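Aminoglycoside N(3)-acetyltransferase III (Serratia marcescens, PDB 7LAO) acetylates the 3-amino group of 2-deoxystreptamine aminoglycosides such as gentamicin, with acetyl-CoA as donor, and so confers resistance to these antibiotics. Local coordinates at residues 54-68 with 114-128. Sequence-based numbering, arbitrary orientation.
Sequences AGTLMGYASWDRSPY and RSAHPDASMVAVGPL. With EPE (4-(2-hydroxyethyl)-1-piperazine ethanesulfonic acid), chain B.
L57 and G59 exchange paired backbone hydrogen bonds with V125 and V123, which identifies 56-60 and 122-125 as antiparallel neighbours in the mixed central sheet of this Antibiotic_NAT enzyme; their axes approach to 4.7 Å at 167°. Packing is tight at G59, where V123 CG1 lies directly on the glycine backbone, 3.5 Å from G59 O and 3.8 Å from G59 CA, and helix 102-108 covers the valine. On the face carrying M58, Y60, M122 and A124, the M122 chain bends at chi2 (-83°), placing SD 4.8 Å from the Y60 ring centroid in an oblique Met-aromatic contact, while M58 CE reaches M122 SD at 3.9 Å.

Past the strands, S62 N bonds straight to S121 O (176°), and the extended R114 side chain delivers NH2 to S62 O at 2.7 Å, the acceptor lying in the guanidinium plane. Further R114 bonds to the backbone of L90, S93 and G94, plus NE to S121 OG, fix its rotation.

The loose end is at A54 and P127, both exposed: P127 CD rests 3.1 Å from G55 O, though T56 OG1 accepts L128 N at the start of helix 129-133. The other end is partly exposed but ligand-bound. There D119 OD2 accepts from O8 and N4 of a buffer molecule, probably from crystallisation, whose C3 lies over one face of Y68, whereas S66 OG donates to the anti lone pair of D119 OD1 at an unusually short 2.5 Å.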
loop_
_atom_site.group_PDB
_atom_site.type_symbol
_atom_site.label_atom_id
_atom_site.label_comp_id
_atom_site.label_asym_id
_atom_site.label_seq_id
_atom_site.Cartn_x
_atom_site.Cartn_y
_atom_site.Cartn_z
ATOM N N ALA A 54 -16.475 9.025 10.038
ATOM C CA ALA A 54 -16.824 7.625 9.798
ATOM C C ALA A 54 -15.933 6.947 8.765
ATOM O O ALA A 54 -15.963 5.705 8.647
ATOM C CB ALA A 54 -18.283 7.515 9.342
ATOM N N GLY A 55 -15.143 7.721 8.018
ATOM C CA GLY A 55 -14.252 7.165 7.021
ATOM C C GLY A 55 -12.975 6.632 7.627
ATOM O O GLY A 55 -12.582 6.956 8.766
ATOM N N THR A 56 -12.291 5.830 6.836
ATOM C CA THR A 56 -11.011 5.278 7.240
ATOM C C THR A 56 -9.973 5.572 6.164
ATOM O O THR A 56 -10.239 5.455 4.973
ATOM C CB THR A 56 -11.125 3.771 7.493
ATOM O OG1 THR A 56 -11.956 3.547 8.642
ATOM C CG2 THR A 56 -9.767 3.169 7.804
ATOM N N LEU A 57 -8.796 6.024 6.569
ATOM C CA LEU A 57 -7.713 6.212 5.623
ATOM C C LEU A 57 -6.703 5.120 5.848
ATOM O O LEU A 57 -6.474 4.701 6.985
ATOM C CB LEU A 57 -7.003 7.579 5.829
ATOM C CG LEU A 57 -7.912 8.797 5.954
ATOM C CD1 LEU A 57 -7.125 10.070 6.385
ATOM C CD2 LEU A 57 -8.643 8.953 4.583
ATOM N N MET A 58 -6.010 4.757 4.787
ATOM C CA MET A 58 -5.060 3.668 4.873
ATOM C C MET A 58 -3.855 3.942 4.003
ATOM O O MET A 58 -3.948 4.595 2.947
ATOM C CB MET A 58 -5.723 2.369 4.434
ATOM C CG MET A 58 -4.871 1.127 4.580
ATOM S SD MET A 58 -5.902 -0.362 4.185
ATOM C CE MET A 58 -4.647 -1.643 4.124
ATOM N N GLY A 59 -2.721 3.407 4.415
ATOM C CA GLY A 59 -1.505 3.661 3.663
ATOM C C GLY A 59 -0.563 2.492 3.797
ATOM O O GLY A 59 -0.603 1.744 4.787
ATOM N N TYR A 60 0.332 2.364 2.820
ATOM C CA TYR A 60 1.310 1.278 2.787
ATOM C C TYR A 60 2.616 1.801 3.362
ATOM O O TYR A 60 3.406 2.445 2.670
ATOM C CB TYR A 60 1.460 0.775 1.361
ATOM C CG TYR A 60 2.290 -0.440 1.105
ATOM C CD1 TYR A 60 2.693 -1.310 2.132
ATOM C CD2 TYR A 60 2.695 -0.720 -0.190
ATOM C CE1 TYR A 60 3.474 -2.433 1.847
ATOM C CE2 TYR A 60 3.469 -1.823 -0.488
ATOM C CZ TYR A 60 3.848 -2.687 0.520
ATOM O OH TYR A 60 4.624 -3.776 0.205
ATOM N N ALA A 61 2.850 1.522 4.654
ATOM C CA ALA A 61 3.947 2.184 5.363
ATOM C C ALA A 61 5.262 1.422 5.231
ATOM O O ALA A 61 6.322 2.024 5.037
ATOM C CB ALA A 61 3.600 2.353 6.847
ATOM N N SER A 62 5.220 0.107 5.397
ATOM C CA SER A 62 6.430 -0.726 5.297
ATOM C C SER A 62 7.426 -0.210 6.346
ATOM O O SER A 62 7.015 0.258 7.423
ATOM C CB SER A 62 6.947 -0.747 3.864
ATOM O OG SER A 62 8.207 -1.417 3.792
ATOM N N TRP A 63 8.725 -0.236 6.068
ATOM C CA TRP A 63 9.713 0.058 7.102
ATOM C C TRP A 63 10.997 0.534 6.435
ATOM O O TRP A 63 11.470 -0.105 5.492
ATOM C CB TRP A 63 9.953 -1.214 7.936
ATOM C CG TRP A 63 10.872 -1.093 9.154
ATOM C CD1 TRP A 63 11.216 0.039 9.825
ATOM C CD2 TRP A 63 11.555 -2.172 9.801
ATOM N NE1 TRP A 63 12.069 -0.267 10.879
ATOM C CE2 TRP A 63 12.290 -1.622 10.882
ATOM C CE3 TRP A 63 11.609 -3.555 9.581
ATOM C CZ2 TRP A 63 13.074 -2.400 11.723
ATOM C CZ3 TRP A 63 12.380 -4.332 10.425
ATOM C CH2 TRP A 63 13.106 -3.751 11.486
ATOM N N ASP A 64 11.586 1.620 6.956
ATOM C CA ASP A 64 12.816 2.153 6.386
ATOM C C ASP A 64 14.056 1.320 6.714
ATOM O O ASP A 64 15.124 1.609 6.161
ATOM C CB ASP A 64 13.015 3.620 6.830
ATOM C CG ASP A 64 13.231 3.781 8.343
ATOM O OD1 ASP A 64 13.981 4.696 8.725
ATOM O OD2 ASP A 64 12.673 3.003 9.153
ATOM N N ARG A 65 13.948 0.290 7.572
ATOM C CA ARG A 65 15.062 -0.605 7.894
ATOM C C ARG A 65 14.658 -2.074 7.737
ATOM O O ARG A 65 15.076 -2.947 8.508
ATOM C CB ARG A 65 15.589 -0.351 9.312
ATOM C CG ARG A 65 16.223 1.024 9.523
ATOM C CD ARG A 65 17.443 1.241 8.640
ATOM N NE ARG A 65 18.136 -0.017 8.376
ATOM C CZ ARG A 65 18.779 -0.307 7.248
ATOM N NH1 ARG A 65 18.841 0.580 6.259
ATOM N NH2 ARG A 65 19.364 -1.491 7.115
ATOM N N SER A 66 13.845 -2.375 6.750
ATOM C CA SER A 66 13.456 -3.759 6.542
ATOM C C SER A 66 14.633 -4.540 5.957
ATOM O O SER A 66 15.339 -4.020 5.095
ATOM C CB SER A 66 12.251 -3.827 5.621
ATOM O OG SER A 66 12.119 -5.095 5.019
ATOM N N PRO A 67 14.913 -5.766 6.455
ATOM C CA PRO A 67 15.994 -6.591 5.885
ATOM C C PRO A 67 15.507 -7.534 4.790
ATOM O O PRO A 67 15.847 -8.724 4.768
ATOM C CB PRO A 67 16.493 -7.369 7.116
ATOM C CG PRO A 67 15.277 -7.558 7.922
ATOM C CD PRO A 67 14.411 -6.333 7.715
ATOM N N TYR A 68 14.703 -6.998 3.857
ATOM C CA TYR A 68 14.104 -7.815 2.806
ATOM C C TYR A 68 15.162 -8.377 1.863
ATOM O O TYR A 68 15.233 -9.590 1.637
ATOM C CB TYR A 68 13.076 -6.995 2.021
ATOM C CG TYR A 68 12.478 -7.738 0.839
ATOM C CD1 TYR A 68 11.449 -8.663 1.025
ATOM C CD2 TYR A 68 12.946 -7.522 -0.467
ATOM C CE1 TYR A 68 10.885 -9.347 -0.055
ATOM C CE2 TYR A 68 12.394 -8.206 -1.557
ATOM C CZ TYR A 68 11.358 -9.110 -1.348
ATOM O OH TYR A 68 10.801 -9.802 -2.412
ATOM N N ARG A 114 -1.016 0.649 13.337
ATOM C CA ARG A 114 -0.038 0.158 12.374
ATOM C C ARG A 114 0.007 -1.353 12.457
ATOM O O ARG A 114 -0.078 -1.911 13.546
ATOM C CB ARG A 114 1.381 0.708 12.639
ATOM C CG ARG A 114 2.327 0.481 11.492
ATOM C CD ARG A 114 3.719 0.962 11.878
ATOM N NE ARG A 114 4.677 0.957 10.760
ATOM C CZ ARG A 114 5.872 1.538 10.855
ATOM N NH1 ARG A 114 6.177 2.168 11.973
ATOM N NH2 ARG A 114 6.737 1.529 9.842
ATOM N N SER A 115 0.134 -2.004 11.307
ATOM C CA SER A 115 0.144 -3.460 11.299
ATOM C C SER A 115 1.543 -3.993 11.625
ATOM O O SER A 115 2.555 -3.306 11.465
ATOM C CB SER A 115 -0.355 -3.961 9.936
ATOM O OG SER A 115 0.697 -4.050 9.010
ATOM N N ALA A 116 1.592 -5.239 12.099
ATOM C CA ALA A 116 2.814 -5.793 12.684
ATOM C C ALA A 116 3.723 -6.505 11.682
ATOM O O ALA A 116 4.787 -6.989 12.087
ATOM C CB ALA A 116 2.466 -6.777 13.819
ATOM N N HIS A 117 3.332 -6.623 10.411
ATOM C CA HIS A 117 4.225 -7.209 9.394
ATOM C C HIS A 117 5.270 -6.161 9.058
ATOM O O HIS A 117 4.926 -5.154 8.445
ATOM C CB HIS A 117 3.437 -7.620 8.139
ATOM C CG HIS A 117 4.209 -8.458 7.153
ATOM N ND1 HIS A 117 5.382 -8.033 6.559
ATOM C CD2 HIS A 117 3.949 -9.683 6.628
ATOM C CE1 HIS A 117 5.829 -8.970 5.741
ATOM N NE2 HIS A 117 4.975 -9.980 5.763
ATOM N N PRO A 118 6.525 -6.308 9.472
ATOM C CA PRO A 118 7.449 -5.171 9.303
ATOM C C PRO A 118 7.682 -4.805 7.848
ATOM O O PRO A 118 7.646 -3.618 7.496
ATOM C CB PRO A 118 8.729 -5.647 9.992
ATOM C CG PRO A 118 8.330 -6.880 10.792
ATOM C CD PRO A 118 7.195 -7.489 10.031
ATOM N N ASP A 119 7.893 -5.789 6.976
ATOM C CA ASP A 119 8.176 -5.418 5.594
ATOM C C ASP A 119 6.930 -4.920 4.860
ATOM O O ASP A 119 7.038 -4.045 3.994
ATOM C CB ASP A 119 8.819 -6.587 4.855
ATOM C CG ASP A 119 9.274 -6.206 3.470
ATOM O OD1 ASP A 119 10.356 -5.606 3.312
ATOM O OD2 ASP A 119 8.497 -6.482 2.546
ATOM N N ALA A 120 5.744 -5.425 5.196
ATOM C CA ALA A 120 4.524 -5.048 4.486
ATOM C C ALA A 120 3.633 -4.152 5.331
ATOM O O ALA A 120 2.460 -3.980 5.024
ATOM C CB ALA A 120 3.762 -6.292 4.046
ATOM N N SER A 121 4.183 -3.570 6.390
ATOM C CA SER A 121 3.396 -2.843 7.376
ATOM C C SER A 121 2.425 -1.838 6.763
ATOM O O SER A 121 2.764 -1.076 5.839
ATOM C CB SER A 121 4.367 -2.133 8.317
ATOM O OG SER A 121 3.668 -1.386 9.276
ATOM N N MET A 122 1.215 -1.812 7.302
ATOM C CA MET A 122 0.165 -0.914 6.843
ATOM C C MET A 122 -0.234 0.016 7.978
ATOM O O MET A 122 -0.182 -0.371 9.136
ATOM C CB MET A 122 -1.083 -1.690 6.398
ATOM C CG MET A 122 -0.802 -2.718 5.349
ATOM S SD MET A 122 -0.767 -1.984 3.684
ATOM C CE MET A 122 -0.261 -3.451 2.803
ATOM N N VAL A 123 -0.645 1.241 7.637
ATOM C CA VAL A 123 -1.147 2.190 8.622
ATOM C C VAL A 123 -2.600 2.420 8.247
ATOM O O VAL A 123 -2.935 2.484 7.050
ATOM C CB VAL A 123 -0.335 3.517 8.654
ATOM C CG1 VAL A 123 -0.266 4.182 7.213
ATOM C CG2 VAL A 123 -0.953 4.503 9.602
ATOM N N ALA A 124 -3.472 2.514 9.253
ATOM C CA ALA A 124 -4.894 2.830 9.050
ATOM C C ALA A 124 -5.431 3.689 10.193
ATOM O O ALA A 124 -4.981 3.577 11.348
ATOM C CB ALA A 124 -5.772 1.588 8.927
ATOM N N VAL A 125 -6.429 4.517 9.873
ATOM C CA VAL A 125 -6.939 5.522 10.815
ATOM C C VAL A 125 -8.415 5.712 10.564
ATOM O O VAL A 125 -8.792 6.151 9.462
ATOM C CB VAL A 125 -6.270 6.904 10.626
ATOM C CG1 VAL A 125 -6.445 7.702 11.888
ATOM C CG2 VAL A 125 -4.849 6.802 10.139
ATOM N N GLY A 126 -9.241 5.502 11.605
ATOM C CA GLY A 126 -10.675 5.554 11.455
ATOM C C GLY A 126 -11.326 4.290 12.013
ATOM O O GLY A 126 -10.644 3.417 12.553
ATOM N N PRO A 127 -12.645 4.172 11.868
ATOM C CA PRO A 127 -13.353 3.012 12.483
ATOM C C PRO A 127 -12.764 1.670 12.110
ATOM O O PRO A 127 -12.896 0.722 12.904
ATOM C CB PRO A 127 -14.793 3.143 11.950
ATOM C CG PRO A 127 -14.926 4.626 11.500
ATOM C CD PRO A 127 -13.536 5.042 11.078
ATOM N N LEU A 128 -12.220 1.507 10.908
ATOM C CA LEU A 128 -11.768 0.187 10.475
ATOM C C LEU A 128 -10.303 -0.032 10.805
ATOM O O LEU A 128 -9.716 -1.001 10.350
ATOM C CB LEU A 128 -12.060 -0.040 8.985
ATOM C CG LEU A 128 -13.520 -0.274 8.685
ATOM C CD1 LEU A 128 -13.795 -0.204 7.147
ATOM C CD2 LEU A 128 -13.955 -1.685 9.243
HETATM N N1 EPE B . 10.016 -3.407 0.166
HETATM C C2 EPE B . 10.112 -4.504 -0.819
HETATM C C3 EPE B . 9.273 -5.735 -0.476
HETATM N N4 EPE B . 7.925 -5.402 -0.074
HETATM C C5 EPE B . 7.640 -4.047 0.351
HETATM C C6 EPE B . 8.844 -3.461 1.059
HETATM C C7 EPE B . 6.835 -6.231 -0.553
HETATM C C8 EPE B . 6.379 -7.252 0.469
HETATM O O8 EPE B . 5.876 -6.543 1.575
HETATM C C9 EPE B . 11.213 -3.446 1.001
HETATM C C10 EPE B . 12.037 -2.209 0.724
HETATM S S EPE B . 13.738 -2.541 1.206
HETATM O O1S EPE B . 13.861 -2.321 2.648
HETATM O O2S EPE B . 14.634 -1.605 0.513
HETATM O O3S EPE B . 14.044 -3.927 0.828
#